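Local coordinates for membrane protein (Acinetobacter baumannii AB307-0294, PDB 5DL5) that probably serves as an OprD-family outer-membrane channel, a beta-barrel porin that lets small solutes, and possibly antibiotics, across the outer membrane, at residues A[39-44]-A[416-421]; A[126-131]-A[149-154]; A[374-379]-A[398-403]. All coordinates share one frame; numbering follows the deposited sequence.

How the interactions relate
Segment 39-44, at the end of the first barrel strand (29-43), meets 416-421 at the start of the last (416-428) in interaction 1, so this contact joins the two ends of the barrel wall and closes a loop of some 370 residues. Nested within it are the other two, one after the other along the chain. Interaction 2 closes the short excursion between 126-131 and 149-154, on the far side of the chain's centre and about 34 Å, centre to centre, from interaction 1. Further on, interaction 3 pairs the arms of the hairpin 371-384/394-404. Its second strand lies next to 416-428, so interactions 3 and 1 touch and form four consecutive staves of wall, with centres about 10 Å apart.

Interaction 1 of 3, residues A[39-44]-A[416-421]; sequences LTRDKK and TNEWRI. With C8E ((hydroxyethyloxy)tri(ethyloxy)octane), chain B.
Arg41 lies alongside Glu418, both side chains pointing the same way from the sheet, and grips its carboxylate side-on through two nitrogens that share a single oxygen. Arg41 NE reaches Glu418 OE2 at 2.8 Å from above the carboxylate plane, and Arg41 NH2 reaches Glu418 OE2 at 2.9 Å from the same face but on the syn side. The guanidinium and carboxylate planes are turned 53° apart, while OE2 stays close to the guanidinium plane. Glu418 gets there by running straight up from the strand, with CG opposite the backbone N (chi1 178°). Its other oxygen, Glu418 OE1, takes Arg420 NH2 at 3.0 Å, so one buried carboxylate sits between two arginines and probably offsets their charge. Leu39 lies beside Arg420, pointing the same way, its CD1 3.7 Å from Arg420 NE.

This pairing closes the beta barrel, bringing the first strand against the last in antiparallel register. Thr40 and Trp419 exchange backbone hydrogen bonds, as do Asp42 and Asn417. On the Thr40 and Trp419 face, a water donates to Asn417 O and also bonds Thr40 OG1.

Loop residues Asn92 and Met323 touch Arg41 on the face that carries Arg41, Glu418 and Arg420, consistent with this face lining the channel, which in this family is typically rich in basic residues. A bound detergent spans the two arginines there: Arg41 NH1 donates to its O15 at 2.9 Å, Arg41 NH2 makes a longer bond to O18, and Arg420 NH2 meets the terminal O21 at 2.7 Å in a nearly straight bond (169°). Toward the end of the pairing, the methylenes of Lys43 pass beside Thr416, with CE 3.4 Å from Thr416 OG1, before its NZ bonds Ile413 O; Thr416 OG1 is itself bonded to Gly414 O.

Interaction 2 of 3, residues A[126-131]-A[149-154]; sequences GTQVLD and GTLLTS
Gly126 and Gly149 exchange two backbone hydrogen bonds, Gly126 N to Gly149 O at 2.9 Å and Gly149 N to Gly126 O at 3.1 Å, forming an antiparallel hydrogen-bonded pair exactly where the chain turns corners. Here the wall pairing of strands 121-125 and 150-157 gives way to an excursion of the chain, consistent with the inward-folded constriction loop L3 of porins. At Gly126 the backbone takes a positive phi of 133°, where a side chain would collide with the preceding carbonyl, a conformation suited to glycine.

The amide of Gln128 then folds back over this corner. Its NE2 donates almost straight to Gly126 O at 3.1 Å, so that this carbonyl oxygen is held by two donors approaching from opposite faces of its plane. A chi1 of 52°, with CG wedged between the backbone N and carbonyl carbon, swings the chain round to that oxygen. The amide oxygen faces apolar neighbours instead: Gln128 OE1 lies 3.6 Å from Leu151 CB. Phe167 of strand 160-171 touches Gln128, Leu130 and Leu151 alike. Beyond the amide, the two leucines just meet, Leu130 CD2 to Leu151 CD2 at 4.2 Å.

Interaction 3 of 3, residues A[374-379]-A[398-403]; sequences EREFFN and RNSYYR
Two arms of a beta hairpin in the barrel wall, 374-379 and 398-403, run antiparallel, joined by paired backbone hydrogen bonds at Arg375/Arg403, Phe377/Tyr401 and Asn379/Asn399. Glu374 and Glu376, on the face opposite Arg375 and Phe377, each catch a hydroxyl from the other arm. Tyr402 OH donates to Glu374 OE2 at 2.5 Å, on the anti side of a carboxylate turned 77° from the ring plane; the oxygen lies at the ring's edge. Likewise Ser400 OG gives its proton to Glu376 OE1 at 2.6 Å, again anti. Further along, Phe378 stands with its edge against the guanidinium face of Arg398, the planes nearly perpendicular at 88° and CE1 3.4 Å from Arg398 NE. A bend in the arginine at chi3 (-108°) turns that face to the ring. On the reverse side of the sheet Arg375 covers the start of Arg403, its NH2 3.7 Å from Arg403 CG.

Both acidic groups also hold the loop that lies over them: Glu374 OE2 binds Ser324 OG, and Glu376 binds the backbone N of Met323 and Ser324. Strand 351-365 pairs with the outer flank of 374-379, and strand 416-428 with that of 398-403.

Interaction 1 of 3, residues A[39-44]-A[416-421]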
loop_
_atom_site.group_PDB
_atom_site.type_symbol
_atom_site.label_atom_id
_atom_site.label_comp_id
_atom_site.label_asym_id
_atom_site.label_seq_id
_atom_site.Cartn_x
_atom_site.Cartn_y
_atom_site.Cartn_z
ATOM N N LEU A 39 -3.658 -0.004 16.868
ATOM C CA LEU A 39 -3.331 1.263 16.257
ATOM C C LEU A 39 -4.127 2.331 17.002
ATOM O O LEU A 39 -5.357 2.281 17.078
ATOM C CB LEU A 39 -3.694 1.237 14.762
ATOM C CG LEU A 39 -3.209 2.368 13.848
ATOM C CD1 LEU A 39 -3.265 1.978 12.312
ATOM C CD2 LEU A 39 -3.878 3.676 14.160
ATOM N N THR A 40 -3.414 3.287 17.568
ATOM C CA THR A 40 -4.033 4.410 18.237
ATOM C C THR A 40 -3.446 5.734 17.729
ATOM O O THR A 40 -2.228 5.874 17.493
ATOM C CB THR A 40 -3.767 4.362 19.791
ATOM O OG1 THR A 40 -2.384 4.594 20.050
ATOM C CG2 THR A 40 -4.186 3.009 20.440
ATOM N N ARG A 41 -4.282 6.747 17.675
ATOM C CA ARG A 41 -3.907 8.142 17.339
ATOM C C ARG A 41 -4.536 9.080 18.386
ATOM O O ARG A 41 -5.801 9.149 18.514
ATOM C CB ARG A 41 -4.549 8.493 16.026
ATOM C CG ARG A 41 -3.900 7.752 14.864
ATOM C CD ARG A 41 -4.039 8.446 13.477
ATOM N NE ARG A 41 -3.436 7.539 12.496
ATOM C CZ ARG A 41 -3.571 7.615 11.182
ATOM N NH1 ARG A 41 -4.310 8.510 10.664
ATOM N NH2 ARG A 41 -2.991 6.748 10.408
ATOM N N ASP A 42 -3.661 9.751 19.159
ATOM C CA ASP A 42 -4.034 10.754 20.142
ATOM C C ASP A 42 -3.925 12.101 19.500
ATOM O O ASP A 42 -2.852 12.471 19.013
ATOM C CB ASP A 42 -3.101 10.663 21.338
ATOM C CG ASP A 42 -3.216 9.288 22.040
ATOM O OD1 ASP A 42 -4.116 8.464 21.714
ATOM O OD2 ASP A 42 -2.377 8.970 22.902
ATOM N N LYS A 43 -5.008 12.834 19.456
ATOM C CA LYS A 43 -5.053 14.141 18.758
ATOM C C LYS A 43 -5.348 15.295 19.766
ATOM O O LYS A 43 -5.597 15.039 20.917
ATOM C CB LYS A 43 -6.009 14.043 17.588
ATOM C CG LYS A 43 -5.705 12.859 16.647
ATOM C CD LYS A 43 -6.041 13.322 15.258
ATOM C CE LYS A 43 -6.003 12.207 14.241
ATOM N NZ LYS A 43 -6.632 12.675 13.016
ATOM N N LYS A 44 -5.262 16.560 19.382
ATOM C CA LYS A 44 -5.441 17.615 20.406
ATOM C C LYS A 44 -6.978 17.731 20.782
ATOM O O LYS A 44 -7.847 17.042 20.177
ATOM C CB LYS A 44 -4.733 18.908 20.071
ATOM C CG LYS A 44 -4.634 19.328 18.616
ATOM C CD LYS A 44 -4.144 20.784 18.501
ATOM C CE LYS A 44 -3.958 21.123 17.047
ATOM N NZ LYS A 44 -4.089 22.557 16.726
ATOM N N THR A 416 -0.820 14.758 15.934
ATOM C CA THR A 416 -1.016 13.376 16.353
ATOM C C THR A 416 0.239 12.721 16.848
ATOM O O THR A 416 1.315 12.930 16.294
ATOM C CB THR A 416 -1.439 12.512 15.108
ATOM O OG1 THR A 416 -2.695 12.969 14.611
ATOM C CG2 THR A 416 -1.527 11.027 15.421
ATOM N N ASN A 417 0.057 11.889 17.853
ATOM C CA ASN A 417 0.974 10.922 18.335
ATOM C C ASN A 417 0.286 9.589 18.005
ATOM O O ASN A 417 -0.732 9.249 18.621
ATOM C CB ASN A 417 1.157 11.116 19.875
ATOM C CG ASN A 417 1.629 12.586 20.230
ATOM O OD1 ASN A 417 2.122 13.353 19.379
ATOM N ND2 ASN A 417 1.441 12.980 21.485
ATOM N N GLU A 418 0.928 8.802 17.211
ATOM C CA GLU A 418 0.387 7.552 16.694
ATOM C C GLU A 418 1.246 6.437 17.219
ATOM O O GLU A 418 2.460 6.540 17.172
ATOM C CB GLU A 418 0.431 7.437 15.183
ATOM C CG GLU A 418 -0.121 6.070 14.673
ATOM C CD GLU A 418 -0.206 5.892 13.142
ATOM O OE1 GLU A 418 0.795 5.789 12.496
ATOM O OE2 GLU A 418 -1.317 5.784 12.570
ATOM N N TRP A 419 0.635 5.370 17.688
ATOM C CA TRP A 419 1.390 4.101 17.884
ATOM C C TRP A 419 0.742 2.982 17.083
ATOM O O TRP A 419 -0.517 2.903 17.103
ATOM C CB TRP A 419 1.309 3.656 19.314
ATOM C CG TRP A 419 2.180 4.434 20.206
ATOM C CD1 TRP A 419 1.819 5.528 20.918
ATOM C CD2 TRP A 419 3.537 4.128 20.587
ATOM N NE1 TRP A 419 2.858 5.960 21.640
ATOM C CE2 TRP A 419 3.937 5.135 21.481
ATOM C CE3 TRP A 419 4.446 3.115 20.248
ATOM C CZ2 TRP A 419 5.214 5.165 22.076
ATOM C CZ3 TRP A 419 5.749 3.165 20.782
ATOM C CH2 TRP A 419 6.115 4.193 21.694
ATOM N N ARG A 420 1.567 2.085 16.555
ATOM C CA ARG A 420 1.102 0.844 15.889
ATOM C C ARG A 420 1.930 -0.289 16.345
ATOM O O ARG A 420 3.159 -0.213 16.380
ATOM C CB ARG A 420 1.149 0.799 14.375
ATOM C CG ARG A 420 0.607 1.987 13.678
ATOM C CD ARG A 420 0.625 1.760 12.150
ATOM N NE ARG A 420 0.251 3.017 11.572
ATOM C CZ ARG A 420 0.311 3.315 10.253
ATOM N NH1 ARG A 420 0.607 2.399 9.301
ATOM N NH2 ARG A 420 0.050 4.545 9.896
ATOM N N ILE A 421 1.244 -1.376 16.718
ATOM C CA ILE A 421 1.934 -2.569 17.069
ATOM C C ILE A 421 1.248 -3.752 16.328
ATOM O O ILE A 421 -0.051 -3.870 16.433
ATOM C CB ILE A 421 1.851 -2.791 18.571
ATOM C CG1 ILE A 421 2.387 -1.559 19.312
ATOM C CG2 ILE A 421 2.572 -4.065 18.970
ATOM C CD1 ILE A 421 2.157 -1.584 20.775
HETATM C C6 C8E B . -13.945 5.592 8.367
HETATM C C7 C8E B . -12.918 5.404 9.520
HETATM C C8 C8E B . -12.416 6.695 10.209
HETATM O O9 C8E B . -11.011 6.659 10.652
HETATM C C10 C8E B . -10.334 7.734 10.010
HETATM C C11 C8E B . -9.859 7.296 8.613
HETATM O O12 C8E B . -8.805 8.106 8.142
HETATM C C13 C8E B . -7.579 8.091 8.888
HETATM C C14 C8E B . -6.611 7.097 8.303
HETATM O O15 C8E B . -5.307 7.618 8.058
HETATM C C16 C8E B . -5.166 8.788 7.239
HETATM C C17 C8E B . -3.835 8.585 6.518
HETATM O O18 C8E B . -3.020 7.759 7.404
HETATM C C19 C8E B . -2.182 6.803 6.740
HETATM C C20 C8E B . -1.298 6.131 7.778
HETATM O O21 C8E B . -0.180 5.329 7.299
HETATM O O HOH W 1 -1.628 7.068 20.290
#

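Interaction 2 of 3, residues A[126-131]-A[149-154]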
loop_
_atom_site.group_PDB
_atom_site.type_symbol
_atom_site.label_atom_id
_atom_site.label_comp_id
_atom_site.label_asym_id
_atom_site.label_seq_id
_atom_site.Cartn_x
_atom_site.Cartn_y
_atom_site.Cartn_z
ATOM N N GLY A 126 -11.083 -13.860 -10.594
ATOM C CA GLY A 126 -11.725 -13.905 -9.351
ATOM C C GLY A 126 -11.104 -12.974 -8.334
ATOM O O GLY A 126 -10.594 -11.921 -8.677
ATOM N N THR A 127 -11.232 -13.346 -7.064
ATOM C CA THR A 127 -10.805 -12.543 -5.944
ATOM C C THR A 127 -9.333 -12.655 -5.704
ATOM O O THR A 127 -8.830 -13.767 -5.609
ATOM C CB THR A 127 -11.531 -12.979 -4.667
ATOM O OG1 THR A 127 -12.890 -12.895 -4.970
ATOM C CG2 THR A 127 -11.429 -11.881 -3.551
ATOM N N GLN A 128 -8.644 -11.503 -5.573
ATOM C CA GLN A 128 -7.218 -11.526 -5.459
ATOM C C GLN A 128 -6.624 -10.308 -4.822
ATOM O O GLN A 128 -7.252 -9.252 -4.757
ATOM C CB GLN A 128 -6.551 -11.806 -6.852
ATOM C CG GLN A 128 -7.049 -10.854 -7.940
ATOM C CD GLN A 128 -6.761 -11.330 -9.352
ATOM O OE1 GLN A 128 -5.642 -11.316 -9.793
ATOM N NE2 GLN A 128 -7.774 -11.715 -10.061
ATOM N N VAL A 129 -5.426 -10.465 -4.268
ATOM C CA VAL A 129 -4.677 -9.309 -3.688
ATOM C C VAL A 129 -3.709 -8.756 -4.761
ATOM O O VAL A 129 -3.008 -9.529 -5.413
ATOM C CB VAL A 129 -3.855 -9.777 -2.524
ATOM C CG1 VAL A 129 -3.003 -8.657 -1.896
ATOM C CG2 VAL A 129 -4.751 -10.367 -1.408
ATOM N N LEU A 130 -3.718 -7.456 -5.002
ATOM C CA LEU A 130 -2.895 -6.872 -6.081
ATOM C C LEU A 130 -1.786 -6.041 -5.503
ATOM O O LEU A 130 -1.918 -5.375 -4.434
ATOM C CB LEU A 130 -3.731 -5.916 -6.966
ATOM C CG LEU A 130 -4.916 -6.569 -7.708
ATOM C CD1 LEU A 130 -5.488 -5.459 -8.578
ATOM C CD2 LEU A 130 -4.422 -7.685 -8.656
ATOM N N ASP A 131 -0.671 -6.025 -6.224
ATOM C CA ASP A 131 0.432 -5.113 -5.840
ATOM C C ASP A 131 1.017 -4.298 -7.006
ATOM O O ASP A 131 2.175 -3.977 -7.017
ATOM C CB ASP A 131 1.491 -5.856 -5.053
ATOM C CG ASP A 131 2.223 -6.955 -5.882
ATOM O OD1 ASP A 131 1.921 -7.292 -7.024
ATOM O OD2 ASP A 131 3.166 -7.479 -5.338
ATOM N N GLY A 149 -11.662 -9.552 -10.452
ATOM C CA GLY A 149 -11.606 -9.381 -11.911
ATOM C C GLY A 149 -10.580 -10.309 -12.454
ATOM O O GLY A 149 -10.408 -11.373 -11.863
ATOM N N THR A 150 -9.919 -9.919 -13.562
ATOM C CA THR A 150 -9.072 -10.780 -14.333
ATOM C C THR A 150 -7.694 -10.157 -14.502
ATOM O O THR A 150 -7.641 -8.983 -14.837
ATOM C CB THR A 150 -9.638 -10.966 -15.783
ATOM O OG1 THR A 150 -10.890 -11.523 -15.654
ATOM C CG2 THR A 150 -8.810 -12.095 -16.653
ATOM N N LEU A 151 -6.635 -10.904 -14.227
ATOM C CA LEU A 151 -5.287 -10.436 -14.394
ATOM C C LEU A 151 -4.515 -11.403 -15.177
ATOM O O LEU A 151 -4.412 -12.611 -14.846
ATOM C CB LEU A 151 -4.578 -10.267 -13.059
ATOM C CG LEU A 151 -3.155 -9.700 -13.063
ATOM C CD1 LEU A 151 -3.181 -8.262 -13.498
ATOM C CD2 LEU A 151 -2.398 -9.793 -11.698
ATOM N N LEU A 152 -3.922 -10.904 -16.219
ATOM C CA LEU A 152 -3.011 -11.695 -17.001
ATOM C C LEU A 152 -1.590 -11.226 -16.703
ATOM O O LEU A 152 -1.335 -9.998 -16.720
ATOM C CB LEU A 152 -3.227 -11.466 -18.526
ATOM C CG LEU A 152 -2.288 -12.183 -19.531
ATOM C CD1 LEU A 152 -3.004 -12.411 -20.794
ATOM C CD2 LEU A 152 -1.031 -11.391 -19.864
ATOM N N THR A 153 -0.682 -12.217 -16.522
ATOM C CA THR A 153 0.689 -12.014 -16.147
ATOM C C THR A 153 1.574 -12.870 -17.076
ATOM O O THR A 153 1.509 -14.093 -17.072
ATOM C CB THR A 153 0.967 -12.387 -14.699
ATOM O OG1 THR A 153 0.100 -11.606 -13.895
ATOM C CG2 THR A 153 2.389 -12.016 -14.295
ATOM N N SER A 154 2.408 -12.180 -17.809
ATOM C CA SER A 154 3.286 -12.771 -18.766
ATOM C C SER A 154 4.770 -12.621 -18.493
ATOM O O SER A 154 5.351 -11.476 -18.336
ATOM C CB SER A 154 2.909 -12.202 -20.125
ATOM O OG SER A 154 3.766 -12.800 -21.008
#

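Interaction 3 of 3, residues A[374-379]-A[398-403]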
loop_
_atom_site.group_PDB
_atom_site.type_symbol
_atom_site.label_atom_id
_atom_site.label_comp_id
_atom_site.label_asym_id
_atom_site.label_seq_id
_atom_site.Cartn_x
_atom_site.Cartn_y
_atom_site.Cartn_z
ATOM N N GLU A 374 4.020 20.497 7.333
ATOM C CA GLU A 374 3.852 19.397 8.235
ATOM C C GLU A 374 5.211 18.737 8.473
ATOM O O GLU A 374 6.135 18.874 7.647
ATOM C CB GLU A 374 2.914 18.354 7.624
ATOM C CG GLU A 374 3.399 17.730 6.333
ATOM C CD GLU A 374 2.371 16.710 5.710
ATOM O OE1 GLU A 374 2.340 16.505 4.478
ATOM O OE2 GLU A 374 1.574 16.056 6.465
ATOM N N ARG A 375 5.332 18.085 9.620
ATOM C CA ARG A 375 6.449 17.236 9.839
ATOM C C ARG A 375 6.130 16.010 10.675
ATOM O O ARG A 375 5.276 16.059 11.555
ATOM C CB ARG A 375 7.539 18.037 10.611
ATOM C CG ARG A 375 7.225 18.285 12.027
ATOM C CD ARG A 375 8.340 19.129 12.651
ATOM N NE ARG A 375 8.024 19.275 14.031
ATOM C CZ ARG A 375 7.382 20.299 14.569
ATOM N NH1 ARG A 375 7.026 21.358 13.822
ATOM N NH2 ARG A 375 7.093 20.247 15.872
ATOM N N GLU A 376 6.978 15.014 10.471
ATOM C CA GLU A 376 6.823 13.755 11.085
ATOM C C GLU A 376 8.143 13.165 11.505
ATOM O O GLU A 376 9.070 13.070 10.693
ATOM C CB GLU A 376 6.122 12.751 10.106
ATOM C CG GLU A 376 5.621 11.515 10.833
ATOM C CD GLU A 376 4.774 10.565 9.961
ATOM O OE1 GLU A 376 4.672 9.371 10.380
ATOM O OE2 GLU A 376 4.194 10.956 8.883
ATOM N N PHE A 377 8.206 12.806 12.758
ATOM C CA PHE A 377 9.289 11.996 13.370
ATOM C C PHE A 377 8.805 10.524 13.610
ATOM O O PHE A 377 7.828 10.264 14.351
ATOM C CB PHE A 377 9.798 12.597 14.699
ATOM C CG PHE A 377 11.029 11.871 15.272
ATOM C CD1 PHE A 377 12.120 11.488 14.448
ATOM C CD2 PHE A 377 11.127 11.542 16.679
ATOM C CE1 PHE A 377 13.237 10.820 14.992
ATOM C CE2 PHE A 377 12.262 10.904 17.213
ATOM C CZ PHE A 377 13.304 10.551 16.394
ATOM N N PHE A 378 9.453 9.595 12.928
ATOM C CA PHE A 378 9.004 8.183 12.911
ATOM C C PHE A 378 10.079 7.278 13.542
ATOM O O PHE A 378 11.322 7.470 13.260
ATOM C CB PHE A 378 8.826 7.825 11.417
ATOM C CG PHE A 378 8.589 6.324 11.178
ATOM C CD1 PHE A 378 7.297 5.797 11.333
ATOM C CD2 PHE A 378 9.617 5.473 10.821
ATOM C CE1 PHE A 378 7.071 4.418 11.096
ATOM C CE2 PHE A 378 9.407 4.090 10.682
ATOM C CZ PHE A 378 8.140 3.579 10.762
ATOM N N ASN A 379 9.669 6.301 14.363
ATOM C CA ASN A 379 10.556 5.257 14.809
ATOM C C ASN A 379 9.847 3.923 14.690
ATOM O O ASN A 379 8.640 3.821 15.010
ATOM C CB ASN A 379 11.010 5.464 16.222
ATOM C CG ASN A 379 12.013 6.586 16.329
ATOM O OD1 ASN A 379 13.201 6.365 16.199
ATOM N ND2 ASN A 379 11.512 7.834 16.498
ATOM N N ARG A 398 5.860 0.725 16.285
ATOM C CA ARG A 398 6.177 1.915 15.586
ATOM C C ARG A 398 5.422 3.100 16.151
ATOM O O ARG A 398 4.290 2.978 16.655
ATOM C CB ARG A 398 5.991 1.763 14.083
ATOM C CG ARG A 398 4.635 1.689 13.545
ATOM C CD ARG A 398 4.544 1.605 12.014
ATOM N NE ARG A 398 4.044 2.848 11.430
ATOM C CZ ARG A 398 3.832 3.019 10.118
ATOM N NH1 ARG A 398 4.070 2.034 9.261
ATOM N NH2 ARG A 398 3.514 4.199 9.652
ATOM N N ASN A 399 6.091 4.241 16.125
ATOM C CA ASN A 399 5.520 5.497 16.604
ATOM C C ASN A 399 5.837 6.677 15.661
ATOM O O ASN A 399 6.967 6.767 15.092
ATOM C CB ASN A 399 6.086 5.789 17.968
ATOM C CG ASN A 399 5.684 7.183 18.486
ATOM O OD1 ASN A 399 6.489 8.148 18.501
ATOM N ND2 ASN A 399 4.457 7.300 18.904
ATOM N N SER A 400 4.823 7.537 15.483
ATOM C CA SER A 400 4.916 8.785 14.749
ATOM C C SER A 400 4.506 9.936 15.610
ATOM O O SER A 400 3.383 9.947 16.214
ATOM C CB SER A 400 4.064 8.759 13.513
ATOM O OG SER A 400 4.723 7.951 12.616
ATOM N N TYR A 401 5.402 10.908 15.694
ATOM C CA TYR A 401 5.052 12.184 16.321
ATOM C C TYR A 401 4.858 13.189 15.129
ATOM O O TYR A 401 5.809 13.429 14.360
ATOM C CB TYR A 401 6.088 12.579 17.433
ATOM C CG TYR A 401 6.016 14.047 17.956
ATOM C CD1 TYR A 401 6.761 15.030 17.315
ATOM C CD2 TYR A 401 5.316 14.427 19.105
ATOM C CE1 TYR A 401 6.761 16.357 17.686
ATOM C CE2 TYR A 401 5.339 15.786 19.528
ATOM C CZ TYR A 401 6.050 16.752 18.766
ATOM O OH TYR A 401 6.186 18.132 19.041
ATOM N N TYR A 402 3.610 13.648 14.921
ATOM C CA TYR A 402 3.263 14.356 13.753
ATOM C C TYR A 402 2.690 15.713 14.096
ATOM O O TYR A 402 1.833 15.806 14.985
ATOM C CB TYR A 402 2.288 13.557 12.919
ATOM C CG TYR A 402 1.694 14.312 11.758
ATOM C CD1 TYR A 402 2.369 14.368 10.532
ATOM C CD2 TYR A 402 0.488 14.983 11.880
ATOM C CE1 TYR A 402 1.856 15.039 9.450
ATOM C CE2 TYR A 402 -0.028 15.743 10.828
ATOM C CZ TYR A 402 0.653 15.735 9.591
ATOM O OH TYR A 402 0.197 16.417 8.521
ATOM N N ARG A 403 3.186 16.773 13.408
ATOM C CA ARG A 403 2.692 18.094 13.635
ATOM C C ARG A 403 2.477 18.838 12.319
ATOM O O ARG A 403 3.238 18.667 11.425
ATOM C CB ARG A 403 3.666 18.928 14.521
ATOM C CG ARG A 403 3.812 18.473 15.988
ATOM C CD ARG A 403 2.541 18.510 16.807
ATOM N NE ARG A 403 2.696 17.925 18.170
ATOM C CZ ARG A 403 2.590 16.634 18.501
ATOM N NH1 ARG A 403 2.347 15.695 17.603
ATOM N NH2 ARG A 403 2.714 16.264 19.778
#